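Long-range contact in A197 (Sulfolobus turreted icosahedral virus, PDB 2C0N), which adopts the GT-A fold and probably acts as a viral glycosyltransferase, transferring sugar from an activated donor: residues A58-F71 with N114-E126. Sequence-based numbering, arbitrary orientation.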
# COMPACT_ATOMS: atom_id res chain seq x y z
N ALA A 58 -4.41 -3.34 -17.42
CA ALA A 58 -4.28 -1.91 -17.16
C ALA A 58 -2.94 -1.67 -16.51
O ALA A 58 -2.66 -2.26 -15.45
CB ALA A 58 -5.38 -1.44 -16.26
N PHE A 59 -2.07 -0.86 -17.14
CA PHE A 59 -0.86 -0.36 -16.46
C PHE A 59 -1.17 0.96 -15.77
O PHE A 59 -1.76 1.87 -16.39
CB PHE A 59 0.24 -0.09 -17.49
CG PHE A 59 0.98 -1.31 -17.91
CD1 PHE A 59 1.61 -2.11 -16.99
CD2 PHE A 59 1.10 -1.63 -19.25
CE1 PHE A 59 2.35 -3.22 -17.37
CE2 PHE A 59 1.82 -2.76 -19.63
CZ PHE A 59 2.43 -3.53 -18.70
N LEU A 60 -0.78 1.04 -14.51
CA LEU A 60 -0.92 2.21 -13.68
C LEU A 60 0.35 2.40 -12.92
O LEU A 60 0.72 1.53 -12.13
CB LEU A 60 -2.11 2.05 -12.71
CG LEU A 60 -2.54 3.27 -11.89
CD1 LEU A 60 -3.00 4.38 -12.77
CD2 LEU A 60 -3.65 2.86 -10.94
N ASP A 61 1.07 3.51 -13.21
CA ASP A 61 2.31 3.81 -12.51
C ASP A 61 1.95 4.07 -11.06
O ASP A 61 0.85 4.55 -10.76
CB ASP A 61 3.00 5.03 -13.10
CG ASP A 61 3.77 4.72 -14.37
OD1 ASP A 61 4.00 3.53 -14.71
OD2 ASP A 61 4.16 5.70 -15.02
N GLU A 62 2.85 3.70 -10.16
CA GLU A 62 2.59 3.83 -8.73
C GLU A 62 2.39 5.30 -8.27
O GLU A 62 1.87 5.56 -7.19
CB GLU A 62 3.70 3.15 -7.95
CG GLU A 62 3.58 3.22 -6.43
CD GLU A 62 4.17 4.49 -5.82
OE1 GLU A 62 5.05 5.10 -6.48
OE2 GLU A 62 3.76 4.89 -4.70
N ASP A 63 2.83 6.26 -9.08
CA ASP A 63 2.58 7.67 -8.77
C ASP A 63 1.41 8.29 -9.55
O ASP A 63 1.25 9.49 -9.57
CB ASP A 63 3.86 8.51 -8.92
CG ASP A 63 4.55 8.34 -10.25
OD1 ASP A 63 3.97 7.69 -11.13
OD2 ASP A 63 5.72 8.88 -10.38
N VAL A 64 0.61 7.45 -10.20
CA VAL A 64 -0.54 7.93 -10.94
C VAL A 64 -1.82 7.43 -10.25
O VAL A 64 -1.99 6.23 -10.02
CB VAL A 64 -0.46 7.46 -12.42
CG1 VAL A 64 -1.75 7.81 -13.17
CG2 VAL A 64 0.76 8.06 -13.12
N VAL A 65 -2.71 8.35 -9.87
CA VAL A 65 -3.90 8.03 -9.10
C VAL A 65 -5.13 8.52 -9.83
O VAL A 65 -5.39 9.72 -9.88
CB VAL A 65 -3.88 8.66 -7.68
CG1 VAL A 65 -5.14 8.27 -6.91
CG2 VAL A 65 -2.68 8.19 -6.93
N PRO A 66 -5.88 7.58 -10.43
CA PRO A 66 -7.05 7.99 -11.17
C PRO A 66 -8.08 8.73 -10.36
O PRO A 66 -8.34 8.41 -9.17
CB PRO A 66 -7.58 6.67 -11.73
CG PRO A 66 -6.36 5.79 -11.77
CD PRO A 66 -5.65 6.13 -10.55
N ILE A 67 -8.66 9.74 -11.00
CA ILE A 67 -9.74 10.50 -10.40
C ILE A 67 -11.06 9.82 -10.70
O ILE A 67 -11.89 9.63 -9.81
CB ILE A 67 -9.87 11.89 -10.98
CG1 ILE A 67 -8.64 12.72 -10.66
CG2 ILE A 67 -11.11 12.52 -10.42
CD1 ILE A 67 -8.72 14.16 -11.23
N GLU A 68 -11.30 9.55 -11.96
CA GLU A 68 -12.41 8.70 -12.31
C GLU A 68 -12.00 7.88 -13.50
O GLU A 68 -11.09 8.27 -14.28
CB GLU A 68 -13.70 9.48 -12.59
CG GLU A 68 -14.95 8.56 -12.62
CD GLU A 68 -16.22 9.27 -13.03
OE1 GLU A 68 -16.72 10.12 -12.26
OE2 GLU A 68 -16.76 8.93 -14.12
N ILE A 69 -12.59 6.70 -13.54
CA ILE A 69 -12.47 5.79 -14.65
C ILE A 69 -13.90 5.43 -15.00
O ILE A 69 -14.62 4.90 -14.16
CB ILE A 69 -11.70 4.51 -14.28
CG1 ILE A 69 -10.25 4.85 -13.88
CG2 ILE A 69 -11.69 3.52 -15.46
CD1 ILE A 69 -9.45 3.68 -13.30
N ASP A 70 -14.29 5.74 -16.23
CA ASP A 70 -15.54 5.26 -16.79
C ASP A 70 -15.19 3.99 -17.57
O ASP A 70 -14.81 4.06 -18.73
CB ASP A 70 -16.17 6.34 -17.68
CG ASP A 70 -17.56 5.98 -18.19
OD1 ASP A 70 -17.84 4.79 -18.44
OD2 ASP A 70 -18.35 6.92 -18.39
N PHE A 71 -15.29 2.84 -16.89
CA PHE A 71 -14.87 1.55 -17.44
C PHE A 71 -15.70 1.16 -18.64
O PHE A 71 -15.25 0.43 -19.53
CB PHE A 71 -14.99 0.44 -16.38
CG PHE A 71 -13.86 0.42 -15.40
CD1 PHE A 71 -14.00 0.99 -14.16
CD2 PHE A 71 -12.65 -0.18 -15.73
CE1 PHE A 71 -12.98 0.97 -13.26
CE2 PHE A 71 -11.60 -0.19 -14.83
CZ PHE A 71 -11.77 0.36 -13.60
N ASN A 114 -1.15 8.53 -31.11
CA ASN A 114 -0.09 7.57 -31.47
C ASN A 114 0.37 6.71 -30.29
O ASN A 114 0.72 5.53 -30.44
CB ASN A 114 1.11 8.30 -32.13
CG ASN A 114 0.82 8.76 -33.54
OD1 ASN A 114 0.43 7.97 -34.40
ND2 ASN A 114 1.03 10.05 -33.79
N GLY A 115 0.37 7.27 -29.09
CA GLY A 115 0.70 6.50 -27.92
C GLY A 115 0.60 7.31 -26.64
O GLY A 115 0.08 8.43 -26.65
N CYS A 116 1.14 6.75 -25.57
CA CYS A 116 1.19 7.39 -24.27
C CYS A 116 2.36 6.80 -23.47
O CYS A 116 3.12 6.01 -24.01
CB CYS A 116 -0.15 7.19 -23.56
SG CYS A 116 -0.62 5.53 -23.28
N GLY A 117 2.54 7.20 -22.20
CA GLY A 117 3.71 6.75 -21.40
C GLY A 117 3.62 5.42 -20.63
O GLY A 117 4.55 5.06 -19.86
N LEU A 118 2.53 4.71 -20.86
CA LEU A 118 2.17 3.45 -20.20
C LEU A 118 1.90 3.57 -18.70
O LEU A 118 1.97 2.57 -17.98
CB LEU A 118 3.22 2.35 -20.46
CG LEU A 118 3.38 2.00 -21.94
CD1 LEU A 118 4.57 1.05 -22.17
CD2 LEU A 118 2.12 1.39 -22.42
N GLY A 119 1.58 4.76 -18.22
CA GLY A 119 1.29 4.97 -16.84
C GLY A 119 -0.17 4.99 -16.45
O GLY A 119 -0.48 5.12 -15.28
N PHE A 120 -1.06 4.93 -17.43
CA PHE A 120 -2.51 4.98 -17.18
C PHE A 120 -3.17 4.50 -18.44
O PHE A 120 -3.70 5.29 -19.25
CB PHE A 120 -2.93 6.42 -16.86
CG PHE A 120 -4.36 6.58 -16.41
CD1 PHE A 120 -5.13 5.51 -16.00
CD2 PHE A 120 -4.92 7.84 -16.37
CE1 PHE A 120 -6.44 5.69 -15.59
CE2 PHE A 120 -6.23 8.02 -15.97
CZ PHE A 120 -6.98 6.94 -15.55
N THR A 121 -3.11 3.20 -18.65
CA THR A 121 -3.24 2.68 -19.99
C THR A 121 -3.90 1.31 -19.94
O THR A 121 -3.44 0.44 -19.21
CB THR A 121 -1.87 2.53 -20.64
OG1 THR A 121 -1.10 3.73 -20.45
CG2 THR A 121 -1.97 2.22 -22.09
N PHE A 122 -4.94 1.10 -20.75
CA PHE A 122 -5.69 -0.12 -20.78
C PHE A 122 -5.41 -0.81 -22.10
O PHE A 122 -5.53 -0.19 -23.14
CB PHE A 122 -7.18 0.20 -20.67
CG PHE A 122 -7.57 0.90 -19.38
CD1 PHE A 122 -7.36 2.26 -19.23
CD2 PHE A 122 -8.10 0.19 -18.33
CE1 PHE A 122 -7.68 2.91 -18.04
CE2 PHE A 122 -8.40 0.81 -17.15
CZ PHE A 122 -8.20 2.20 -17.00
N ILE A 123 -5.04 -2.09 -22.05
CA ILE A 123 -4.68 -2.82 -23.26
C ILE A 123 -5.49 -4.10 -23.34
O ILE A 123 -5.49 -4.91 -22.43
CB ILE A 123 -3.18 -3.15 -23.31
CG1 ILE A 123 -2.33 -1.93 -22.91
CG2 ILE A 123 -2.85 -3.70 -24.66
CD1 ILE A 123 -0.83 -2.21 -22.88
N LYS A 124 -6.14 -4.33 -24.46
CA LYS A 124 -6.98 -5.52 -24.55
C LYS A 124 -6.22 -6.81 -24.84
O LYS A 124 -5.22 -6.84 -25.60
CB LYS A 124 -8.14 -5.32 -25.54
CG LYS A 124 -7.83 -5.34 -26.99
CD LYS A 124 -9.12 -5.11 -27.77
CE LYS A 124 -8.96 -5.09 -29.26
NZ LYS A 124 -10.17 -4.59 -30.00
N ARG A 125 -6.73 -7.90 -24.29
CA ARG A 125 -6.12 -9.20 -24.47
C ARG A 125 -5.91 -9.59 -25.92
O ARG A 125 -4.86 -10.12 -26.28
CB ARG A 125 -6.98 -10.24 -23.79
CG ARG A 125 -6.49 -11.66 -24.02
CD ARG A 125 -7.26 -12.61 -23.16
NE ARG A 125 -6.90 -12.51 -21.74
CZ ARG A 125 -5.82 -13.04 -21.18
NH1 ARG A 125 -4.92 -13.69 -21.91
NH2 ARG A 125 -5.61 -12.91 -19.87
N GLU A 126 -6.93 -9.40 -26.74
CA GLU A 126 -6.85 -9.73 -28.15
C GLU A 126 -5.60 -9.18 -28.80
O GLU A 126 -4.96 -9.87 -29.59
CB GLU A 126 -8.07 -9.24 -28.92
CG GLU A 126 -8.98 -10.34 -29.37
CD GLU A 126 -9.69 -10.01 -30.68
OE1 GLU A 126 -10.08 -8.83 -30.87
OE2 GLU A 126 -9.84 -10.93 -31.53
O HOH W 1 2.38 1.46 -15.50
O HOH W 2 5.41 6.11 -17.26
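Swung trans at chi1 (-172°), the F120 side chain runs alongside that of L60, which points the same way, and on toward P66, where CE1 lies 3.8 Å from the proline CG. I69 closes the ring's far end, its CG1 4.2 Å from F120 CZ at the edge, near the ring plane. F122, on the same face of the sheet, instead sets CG beside the backbone N, anti to the carbonyl carbon (chi1 -62°), and its CD2 packs 3.8 Å from A58 CB. The CG2 methyl of I69 serves two rings, sitting over the centre of F71 while also approaching F122 CZ at 4.0 Å. F20 of helix 15-23 also packs on L60, P66 and I69, placing the helix on this face of the sheet.

Strands 58-60 and 120-124 run antiparallel in the central sheet. F59 N donates to T121 O at 2.8 Å, and T121 N returns a bond to F59 O at 2.9 Å. F120 and T121 together face F59, forming a classic beta bulge in which F120 N turns to T121 OG1. On the opposite face from F120 and F122, the F59 ring meets L118 and the CD1 methyl of I123.

Beyond the strand, where a type I turn runs from D61 to V64, D61 N reaches G119 O at 3.0 Å, 38° above the carbonyl plane. The D61 carboxylate rests against G119 CA and receives two waters: one links OD1 to L118 O, the other OD2 to G117 O. R41 forms a salt bridge with OD1.

The acidic D61-E62-D63 run immediately after a core strand is consistent with the DxD motif, which in GT-A enzymes commonly engages a metal and the nucleotide-sugar. The apolar packing of F120 and F122 would hold strand 58-60, which leads into the turn; the D61 N bond ties the main chain to G119, while the two waters and R41 probably orient the carboxylate.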